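Local atomic coordinates of putative amidohydrolase (Unidentified, PDB entry 3FEQ), a protein that probably acts as a zinc-dependent prolidase of the amidohydrolase superfamily, hydrolysing dipeptides that end in proline. Residues Thr80-Asn83 against Ile84-Ala87; Arg89-Pro92 against Ile93-Ala96; Trp113-Met116 against Gln117-Glu120; Leu176-Arg179 against Glu180-Lys184. One frame throughout, in Å; residues are numbered along the deposited sequence.

The four contacts are local, each between side chains about one helical turn apart, and they follow one another along the chain. Contact 1 is the start of helix 83-88, and contact 2 lies on helix 90-99, the next helix. Their centres are about 14 Å apart, with Q81 OE1 and R89 NE 3.0 Å apart in a probable hydrogen bond. Contact 3, on helix 113-120, packs L115 against L94 of contact 2. Contact 4 lies on helix 171-184, and its K184 O meets CB of W113. All lie in the amidohydrolase region of TIM-barrel type. Contacts 1, 2 and 3 lie against a second subunit, and contacts 3 and 4 touch a third, so these helices are part of the subunit interfaces.

Contact 1: Thr80-Asn83 against Ile84-Ala87; sequences TQPN and ILAA
P82 and N83 open helix 83-88 by giving their carbonyls to the turn ahead: A86 N donates to P82 O at 3.0 Å, and A87 N donates to N83 O at 3.1 Å. P82 sits at the N-cap position. Its ring lies beside L85, with CG of P82 4.2 Å from CD1 of L85. CB of L85 also rests 3.4 Å from P82 O. Q81 reaches further along the chain. Its CG stands between the backbone N and the carbonyl carbon (chi1 85°), and the chain then runs on extended (chi2 -177°). This lays the side chain alongside A86, with CG of Q81 3.8 Å from CB of A86 and CD of Q81 3.7 Å from CA of A86. This is the N-terminal end of a short helix in the amidohydrolase region, reached through the loop that follows helix 75-79. The amide of Q81 is held at both ends in the same chain, OE1 by NE of R89 and NE2 by the carbonyl of N78. N83 turns its side chain off the new helix, where OD1 accepts from the backbone N of T161. P82 and L85 both pack on S114 of a second subunit, while N83 meets N83 of that subunit.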
loop_
_atom_site.group_PDB
_atom_site.type_symbol
_atom_site.label_atom_id
_atom_site.label_comp_id
_atom_site.label_asym_id
_atom_site.label_seq_id
_atom_site.Cartn_x
_atom_site.Cartn_y
_atom_site.Cartn_z
ATOM N N THR C 80 16.505 -19.850 -2.552
ATOM C CA THR C 80 16.852 -18.881 -1.524
ATOM C C THR C 80 18.350 -18.535 -1.521
ATOM O O THR C 80 18.806 -17.738 -0.708
ATOM C CB THR C 80 16.433 -19.393 -0.145
ATOM O OG1 THR C 80 17.132 -20.611 0.126
ATOM C CG2 THR C 80 14.925 -19.666 -0.106
ATOM N N GLN C 81 19.113 -19.130 -2.431
ATOM C CA GLN C 81 20.519 -18.777 -2.576
ATOM C C GLN C 81 20.670 -17.411 -3.263
ATOM O O GLN C 81 19.814 -17.030 -4.067
ATOM C CB GLN C 81 21.267 -19.877 -3.332
ATOM C CG GLN C 81 21.195 -19.774 -4.830
ATOM C CD GLN C 81 21.882 -20.934 -5.529
ATOM O OE1 GLN C 81 23.108 -21.085 -5.460
ATOM N NE2 GLN C 81 21.092 -21.755 -6.224
ATOM N N PRO C 82 21.721 -16.644 -2.898
ATOM C CA PRO C 82 21.916 -15.271 -3.395
ATOM C C PRO C 82 22.059 -15.222 -4.908
ATOM O O PRO C 82 22.679 -16.104 -5.488
ATOM C CB PRO C 82 23.243 -14.848 -2.759
ATOM C CG PRO C 82 23.379 -15.708 -1.574
ATOM C CD PRO C 82 22.786 -17.032 -1.961
ATOM N N ASN C 83 21.520 -14.174 -5.527
ATOM C CA ASN C 83 21.374 -14.106 -6.981
ATOM C C ASN C 83 22.642 -14.396 -7.756
ATOM O O ASN C 83 22.687 -15.272 -8.620
ATOM C CB ASN C 83 20.865 -12.741 -7.395
ATOM C CG ASN C 83 19.369 -12.630 -7.294
ATOM O OD1 ASN C 83 18.668 -13.612 -7.064
ATOM N ND2 ASN C 83 18.868 -11.419 -7.445
ATOM N N ILE C 84 23.678 -13.643 -7.441
ATOM C CA ILE C 84 24.917 -13.737 -8.173
ATOM C C ILE C 84 25.574 -15.109 -8.015
ATOM O O ILE C 84 26.182 -15.609 -8.955
ATOM C CB ILE C 84 25.848 -12.527 -7.866
ATOM C CG1 ILE C 84 27.326 -12.909 -7.931
ATOM C CG2 ILE C 84 25.466 -11.861 -6.546
ATOM C CD1 ILE C 84 27.893 -13.445 -6.642
ATOM N N LEU C 85 25.378 -15.754 -6.868
ATOM C CA LEU C 85 25.835 -17.134 -6.683
ATOM C C LEU C 85 25.052 -18.158 -7.518
ATOM O O LEU C 85 25.643 -19.039 -8.143
ATOM C CB LEU C 85 25.782 -17.516 -5.216
ATOM C CG LEU C 85 27.130 -17.410 -4.535
ATOM C CD1 LEU C 85 26.938 -17.493 -3.046
ATOM C CD2 LEU C 85 27.975 -18.544 -5.026
ATOM N N ALA C 86 23.725 -18.021 -7.523
ATOM C CA ALA C 86 22.837 -18.805 -8.374
ATOM C C ALA C 86 23.285 -18.793 -9.827
ATOM O O ALA C 86 23.236 -19.817 -10.506
ATOM C CB ALA C 86 21.418 -18.282 -8.270
ATOM N N ALA C 87 23.703 -17.630 -10.307
ATOM C CA ALA C 87 24.154 -17.492 -11.678
ATOM C C ALA C 87 25.471 -18.254 -11.875
ATOM O O ALA C 87 25.566 -19.160 -12.709
ATOM C CB ALA C 87 24.305 -16.010 -12.044
#

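Contact 2: Arg89-Pro92 against Ile93-Ala96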
loop_
_atom_site.group_PDB
_atom_site.type_symbol
_atom_site.label_atom_id
_atom_site.label_comp_id
_atom_site.label_asym_id
_atom_site.label_seq_id
_atom_site.Cartn_x
_atom_site.Cartn_y
_atom_site.Cartn_z
ATOM N N ARG C 89 26.966 -20.641 -10.342
ATOM C CA ARG C 89 26.919 -22.091 -10.213
ATOM C C ARG C 89 26.301 -22.807 -11.418
ATOM O O ARG C 89 26.453 -24.018 -11.560
ATOM C CB ARG C 89 26.152 -22.465 -8.953
ATOM C CG ARG C 89 26.897 -22.201 -7.670
ATOM C CD ARG C 89 26.354 -23.078 -6.579
ATOM N NE ARG C 89 25.883 -22.273 -5.466
ATOM C CZ ARG C 89 26.508 -22.173 -4.300
ATOM N NH1 ARG C 89 26.015 -21.388 -3.350
ATOM N NH2 ARG C 89 27.622 -22.860 -4.085
ATOM N N SER C 90 25.607 -22.063 -12.277
ATOM C CA SER C 90 24.953 -22.658 -13.433
ATOM C C SER C 90 25.909 -22.761 -14.618
ATOM O O SER C 90 25.648 -23.491 -15.571
ATOM C CB SER C 90 23.726 -21.855 -13.832
ATOM O OG SER C 90 24.042 -21.011 -14.923
ATOM N N LEU C 91 27.003 -22.014 -14.566
ATOM C CA LEU C 91 28.025 -22.077 -15.605
ATOM C C LEU C 91 28.694 -23.447 -15.799
ATOM O O LEU C 91 28.828 -23.898 -16.933
ATOM C CB LEU C 91 29.080 -20.980 -15.414
ATOM C CG LEU C 91 28.550 -19.557 -15.431
ATOM C CD1 LEU C 91 29.700 -18.552 -15.503
ATOM C CD2 LEU C 91 27.660 -19.412 -16.609
ATOM N N PRO C 92 29.154 -24.101 -14.715
ATOM C CA PRO C 92 29.659 -25.463 -14.934
ATOM C C PRO C 92 28.590 -26.436 -15.437
ATOM O O PRO C 92 28.902 -27.343 -16.185
ATOM C CB PRO C 92 30.131 -25.895 -13.544
ATOM C CG PRO C 92 30.306 -24.639 -12.793
ATOM C CD PRO C 92 29.295 -23.695 -13.305
ATOM N N ILE C 93 27.345 -26.250 -15.018
ATOM C CA ILE C 93 26.262 -27.105 -15.470
ATOM C C ILE C 93 26.108 -26.998 -16.977
ATOM O O ILE C 93 25.979 -28.013 -17.671
ATOM C CB ILE C 93 24.930 -26.753 -14.772
ATOM C CG1 ILE C 93 24.955 -27.224 -13.315
ATOM C CG2 ILE C 93 23.736 -27.377 -15.520
ATOM C CD1 ILE C 93 24.023 -26.442 -12.396
ATOM N N LEU C 94 26.160 -25.764 -17.473
ATOM C CA LEU C 94 25.956 -25.483 -18.889
ATOM C C LEU C 94 27.121 -26.001 -19.715
ATOM O O LEU C 94 26.940 -26.639 -20.743
ATOM C CB LEU C 94 25.805 -23.986 -19.105
ATOM C CG LEU C 94 24.441 -23.377 -18.824
ATOM C CD1 LEU C 94 24.565 -21.864 -18.762
ATOM C CD2 LEU C 94 23.496 -23.791 -19.912
ATOM N N ASP C 95 28.323 -25.735 -19.235
ATOM C CA ASP C 95 29.519 -26.140 -19.927
ATOM C C ASP C 95 29.565 -27.658 -20.091
ATOM O O ASP C 95 29.950 -28.166 -21.146
ATOM C CB ASP C 95 30.745 -25.645 -19.165
ATOM C CG ASP C 95 31.991 -25.649 -20.013
ATOM O OD1 ASP C 95 31.920 -25.200 -21.178
ATOM O OD2 ASP C 95 33.039 -26.117 -19.525
ATOM N N ALA C 96 29.134 -28.369 -19.053
ATOM C CA ALA C 96 29.135 -29.817 -19.056
ATOM C C ALA C 96 28.081 -30.408 -20.001
ATOM O O ALA C 96 28.359 -31.375 -20.715
ATOM C CB ALA C 96 28.961 -30.345 -17.647
#
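The carbonyls of S90, L91 and P92 each accept from the N-H four residues on in helix 90-99. L94 N donates to S90 O at 3.0 Å, D95 N to L91 O at 3.0 Å, and A96 N to P92 O at 3.1 Å. P92 has no N-H to give, which is easily borne near the start of a helix. The side-chain contacts are van der Waals contacts. I93 keeps CG1 beside its backbone N (chi1 -73°), which turns the chain back toward the helix start and brings CD1 of I93 to 3.5 Å from R89 O. L94 turns back in the same sense (chi1 -81°). Its CG lies 3.5 Å from S90 O, and its CD1 lies 4.0 Å from OG of S90. L91 and L94 meet more loosely, with CD2 of L91 4.5 Å from CD1 of L94. L91 also meets the loop residue V124 and I88 of a second subunit. Polar ends play little part between the two turns. D95 touches L91 O through CB at 3.4 Å, while its carboxylate points elsewhere, to a weak, long ion pair with K409 and a weak hydrogen bond with S125. Around the helix, L94 packs on V68, after strand 56-66, and on P127, just before strand 128-129, and it reaches L115 on helix 113-120.

Contact 3: Trp113-Met116 against Gln117-Glu120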
loop_
_atom_site.group_PDB
_atom_site.type_symbol
_atom_site.label_atom_id
_atom_site.label_comp_id
_atom_site.label_asym_id
_atom_site.label_seq_id
_atom_site.Cartn_x
_atom_site.Cartn_y
_atom_site.Cartn_z
ATOM N N TRP C 113 15.789 -14.987 -20.386
ATOM C CA TRP C 113 16.275 -14.491 -21.648
ATOM C C TRP C 113 17.735 -14.073 -21.534
ATOM O O TRP C 113 18.505 -14.295 -22.463
ATOM C CB TRP C 113 15.375 -13.336 -22.087
ATOM C CG TRP C 113 15.824 -12.547 -23.265
ATOM C CD1 TRP C 113 15.488 -12.759 -24.562
ATOM C CD2 TRP C 113 16.597 -11.339 -23.241
ATOM N NE1 TRP C 113 16.039 -11.785 -25.359
ATOM C CE2 TRP C 113 16.730 -10.903 -24.574
ATOM C CE3 TRP C 113 17.230 -10.610 -22.223
ATOM C CZ2 TRP C 113 17.468 -9.768 -24.923
ATOM C CZ3 TRP C 113 17.957 -9.477 -22.568
ATOM C CH2 TRP C 113 18.068 -9.067 -23.907
ATOM N N SER C 114 18.132 -13.527 -20.384
ATOM C CA SER C 114 19.535 -13.125 -20.168
ATOM C C SER C 114 20.523 -14.276 -20.369
ATOM O O SER C 114 21.602 -14.080 -20.940
ATOM C CB SER C 114 19.775 -12.508 -18.781
ATOM O OG SER C 114 18.575 -12.267 -18.084
ATOM N N LEU C 115 20.173 -15.461 -19.873
ATOM C CA LEU C 115 21.065 -16.611 -19.990
ATOM C C LEU C 115 21.161 -17.071 -21.436
ATOM O O LEU C 115 22.231 -17.402 -21.931
ATOM C CB LEU C 115 20.579 -17.760 -19.120
ATOM C CG LEU C 115 21.585 -18.297 -18.102
ATOM C CD1 LEU C 115 21.175 -19.676 -17.649
ATOM C CD2 LEU C 115 22.970 -18.333 -18.674
ATOM N N MET C 116 20.024 -17.067 -22.112
ATOM C CA MET C 116 19.963 -17.382 -23.519
ATOM C C MET C 116 20.896 -16.474 -24.301
ATOM O O MET C 116 21.658 -16.942 -25.137
ATOM C CB MET C 116 18.527 -17.211 -23.991
ATOM C CG MET C 116 18.318 -17.332 -25.465
ATOM S SD MET C 116 16.617 -16.915 -25.764
ATOM C CE MET C 116 16.214 -18.021 -27.128
ATOM N N GLN C 117 20.847 -15.181 -23.999
ATOM C CA GLN C 117 21.694 -14.177 -24.640
ATOM C C GLN C 117 23.165 -14.396 -24.367
ATOM O O GLN C 117 23.996 -14.221 -25.250
ATOM C CB GLN C 117 21.312 -12.787 -24.139
ATOM C CG GLN C 117 20.026 -12.288 -24.707
ATOM C CD GLN C 117 20.071 -12.291 -26.194
ATOM O OE1 GLN C 117 20.733 -11.449 -26.797
ATOM N NE2 GLN C 117 19.433 -13.284 -26.805
ATOM N N ALA C 118 23.478 -14.741 -23.126
ATOM C CA ALA C 118 24.843 -14.989 -22.708
ATOM C C ALA C 118 25.523 -16.083 -23.535
ATOM O O ALA C 118 26.694 -15.945 -23.897
ATOM C CB ALA C 118 24.881 -15.331 -21.234
ATOM N N VAL C 119 24.801 -17.155 -23.855
ATOM C CA VAL C 119 25.382 -18.170 -24.719
ATOM C C VAL C 119 25.422 -17.736 -26.170
ATOM O O VAL C 119 26.433 -17.935 -26.822
ATOM C CB VAL C 119 24.787 -19.596 -24.540
ATOM C CG1 VAL C 119 24.602 -19.906 -23.083
ATOM C CG2 VAL C 119 23.481 -19.791 -25.322
ATOM N N GLU C 120 24.375 -17.058 -26.639
ATOM C CA GLU C 120 24.289 -16.635 -28.042
ATOM C C GLU C 120 25.310 -15.588 -28.452
ATOM O O GLU C 120 25.744 -15.558 -29.593
ATOM C CB GLU C 120 22.891 -16.137 -28.388
ATOM C CG GLU C 120 22.006 -17.219 -28.980
ATOM C CD GLU C 120 20.569 -16.772 -29.163
ATOM O OE1 GLU C 120 20.360 -15.619 -29.603
ATOM O OE2 GLU C 120 19.656 -17.582 -28.873
HETATM O O HOH W 1 20.548 -19.605 -26.637
#
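W113 and Q117 face each other one turn apart on helix 113-120, the helix between strands 102-107 and 128-129 of a beta-alpha-beta unit. The ring of W113 carries the aliphatic part of Q117 on one face. CG of Q117 lies 3.6 Å from the centroid of the W113 six-membered ring, 13° off the ring normal, as a CH-pi contact. Q117 keeps its CG beside the backbone N and then bends at chi2 (-56°). The bend carries the amide over the indole, and the two planes lie 9° apart, with CD of Q117 3.8 Å from CZ2 of W113. The same two residues share a backbone bond, Q117 N to W113 O at 2.9 Å. M116 and E120 run side by side in the same direction, and CG of M116 approaches OE2 of E120 to 3.7 Å. E120 N donates to M116 O at 3.1 Å. A water ties this pair again: it donates to M116 O at 3.3 Å and to OE2 of E120 at 3.1 Å, so M116 O takes two bonds. Before the helix, D112 takes bonds from OG of S114 and from the backbone N of L115. L115 and A118 face a second subunit, packing on its I84 and L85, while W113 rests on R148 of a third subunit. The crossover from strand 102-107 through this helix to the parallel strand 128-129 is the repeating element of a TIM barrel, the fold of the amidohydrolase superfamily.

Contact 4: Leu176-Arg179 against Glu180-Lys184; sequences LAVR and EEIQK
E180 folds back over L176 on helix 171-184, a helix of the TIM-barrel-type amidohydrolase fold packed on strand 189-192 and helix 211-223. CB of E180 lies 3.5 Å from A177 O. CG stays beside the backbone N (chi1 -75°), which holds CG of E180 3.4 Å from L176 O. The chain then runs extended, and CD of E180 comes 4.0 Å from CG of L176. At the tip the two oxygens part: OE1 of E180 touches CG of L176 at 3.6 Å, and OE2 lies near CA of A177. OE2 of E180 and OE2 of E181 both form salt bridges with R166, so the E180 carboxylate serves both an apolar neighbour and a charge. E180 N also donates to L176 O at 2.8 Å. On another flank, V178 and I182 lie side by side, pointing the same way, with CG1 of V178 3.5 Å from CD1 of I182. R179 extends away from the turn to salt bridges with E220 of its own chain and with E213 and D169 of a third subunit. E181 has a second cationic partner within its own turn: its OE2 takes NZ of K184 in a salt bridge of 3.1 Å, met from above the E181 carboxylate plane, 40° out of it.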
loop_
_atom_site.group_PDB
_atom_site.type_symbol
_atom_site.label_atom_id
_atom_site.label_comp_id
_atom_site.label_asym_id
_atom_site.label_seq_id
_atom_site.Cartn_x
_atom_site.Cartn_y
_atom_site.Cartn_z
ATOM N N LEU C 176 -2.001 -12.354 -16.930
ATOM C CA LEU C 176 -0.952 -11.403 -16.661
ATOM C C LEU C 176 0.417 -12.069 -16.511
ATOM O O LEU C 176 1.361 -11.696 -17.212
ATOM C CB LEU C 176 -1.302 -10.584 -15.425
ATOM C CG LEU C 176 -0.309 -9.482 -15.082
ATOM C CD1 LEU C 176 -0.176 -8.506 -16.242
ATOM C CD2 LEU C 176 -0.783 -8.785 -13.839
ATOM N N ALA C 177 0.530 -13.104 -15.680
ATOM C CA ALA C 177 1.845 -13.781 -15.585
ATOM C C ALA C 177 2.401 -14.300 -16.914
ATOM O O ALA C 177 3.598 -14.176 -17.164
ATOM C CB ALA C 177 1.846 -14.860 -14.548
ATOM N N VAL C 178 1.545 -14.874 -17.767
ATOM C CA VAL C 178 1.985 -15.311 -19.095
ATOM C C VAL C 178 2.491 -14.116 -19.932
ATOM O O VAL C 178 3.600 -14.157 -20.452
ATOM C CB VAL C 178 0.882 -16.110 -19.865
ATOM C CG1 VAL C 178 1.311 -16.388 -21.271
ATOM C CG2 VAL C 178 0.603 -17.436 -19.215
ATOM N N ARG C 179 1.699 -13.050 -20.051
ATOM C CA ARG C 179 2.152 -11.844 -20.745
ATOM C C ARG C 179 3.488 -11.310 -20.173
ATOM O O ARG C 179 4.387 -10.963 -20.918
ATOM C CB ARG C 179 1.073 -10.752 -20.710
ATOM C CG ARG C 179 -0.216 -11.174 -21.353
ATOM C CD ARG C 179 -1.258 -10.078 -21.373
ATOM N NE ARG C 179 -2.520 -10.535 -21.975
ATOM C CZ ARG C 179 -3.722 -10.008 -21.726
ATOM N NH1 ARG C 179 -3.857 -8.976 -20.897
ATOM N NH2 ARG C 179 -4.799 -10.499 -22.329
ATOM N N GLU C 180 3.628 -11.296 -18.854
ATOM C CA GLU C 180 4.871 -10.876 -18.230
ATOM C C GLU C 180 6.013 -11.746 -18.695
ATOM O O GLU C 180 7.102 -11.241 -18.998
ATOM C CB GLU C 180 4.777 -10.942 -16.698
ATOM C CG GLU C 180 3.967 -9.817 -16.043
ATOM C CD GLU C 180 3.612 -10.104 -14.586
ATOM O OE1 GLU C 180 3.073 -9.197 -13.909
ATOM O OE2 GLU C 180 3.868 -11.235 -14.115
ATOM N N GLU C 181 5.768 -13.057 -18.742
ATOM C CA GLU C 181 6.837 -14.024 -19.010
ATOM C C GLU C 181 7.283 -13.936 -20.451
ATOM O O GLU C 181 8.466 -13.950 -20.753
ATOM C CB GLU C 181 6.412 -15.451 -18.666
ATOM C CG GLU C 181 6.431 -15.786 -17.157
ATOM C CD GLU C 181 7.644 -15.243 -16.374
ATOM O OE1 GLU C 181 8.794 -15.368 -16.849
ATOM O OE2 GLU C 181 7.437 -14.741 -15.245
ATOM N N ILE C 182 6.322 -13.732 -21.330
ATOM C CA ILE C 182 6.612 -13.541 -22.733
ATOM C C ILE C 182 7.302 -12.211 -23.010
ATOM O O ILE C 182 8.256 -12.163 -23.786
ATOM C CB ILE C 182 5.341 -13.742 -23.572
ATOM C CG1 ILE C 182 5.204 -15.220 -23.884
ATOM C CG2 ILE C 182 5.392 -12.956 -24.870
ATOM C CD1 ILE C 182 3.835 -15.765 -23.612
ATOM N N GLN C 183 6.846 -11.137 -22.369
ATOM C CA GLN C 183 7.573 -9.873 -22.458
ATOM C C GLN C 183 9.027 -10.037 -22.010
ATOM O O GLN C 183 9.924 -9.602 -22.721
ATOM C CB GLN C 183 6.879 -8.745 -21.697
ATOM C CG GLN C 183 7.341 -7.354 -22.125
ATOM C CD GLN C 183 8.557 -6.826 -21.343
ATOM O OE1 GLN C 183 8.972 -7.400 -20.328
ATOM N NE2 GLN C 183 9.124 -5.721 -21.821
ATOM N N LYS C 184 9.259 -10.730 -20.891
ATOM C CA LYS C 184 10.622 -10.965 -20.425
ATOM C C LYS C 184 11.430 -11.862 -21.362
ATOM O O LYS C 184 12.654 -11.965 -21.229
ATOM C CB LYS C 184 10.639 -11.553 -19.015
ATOM C CG LYS C 184 10.188 -10.608 -17.922
ATOM C CD LYS C 184 10.382 -11.270 -16.571
ATOM C CE LYS C 184 9.231 -10.995 -15.634
ATOM N NZ LYS C 184 9.039 -12.141 -14.694
#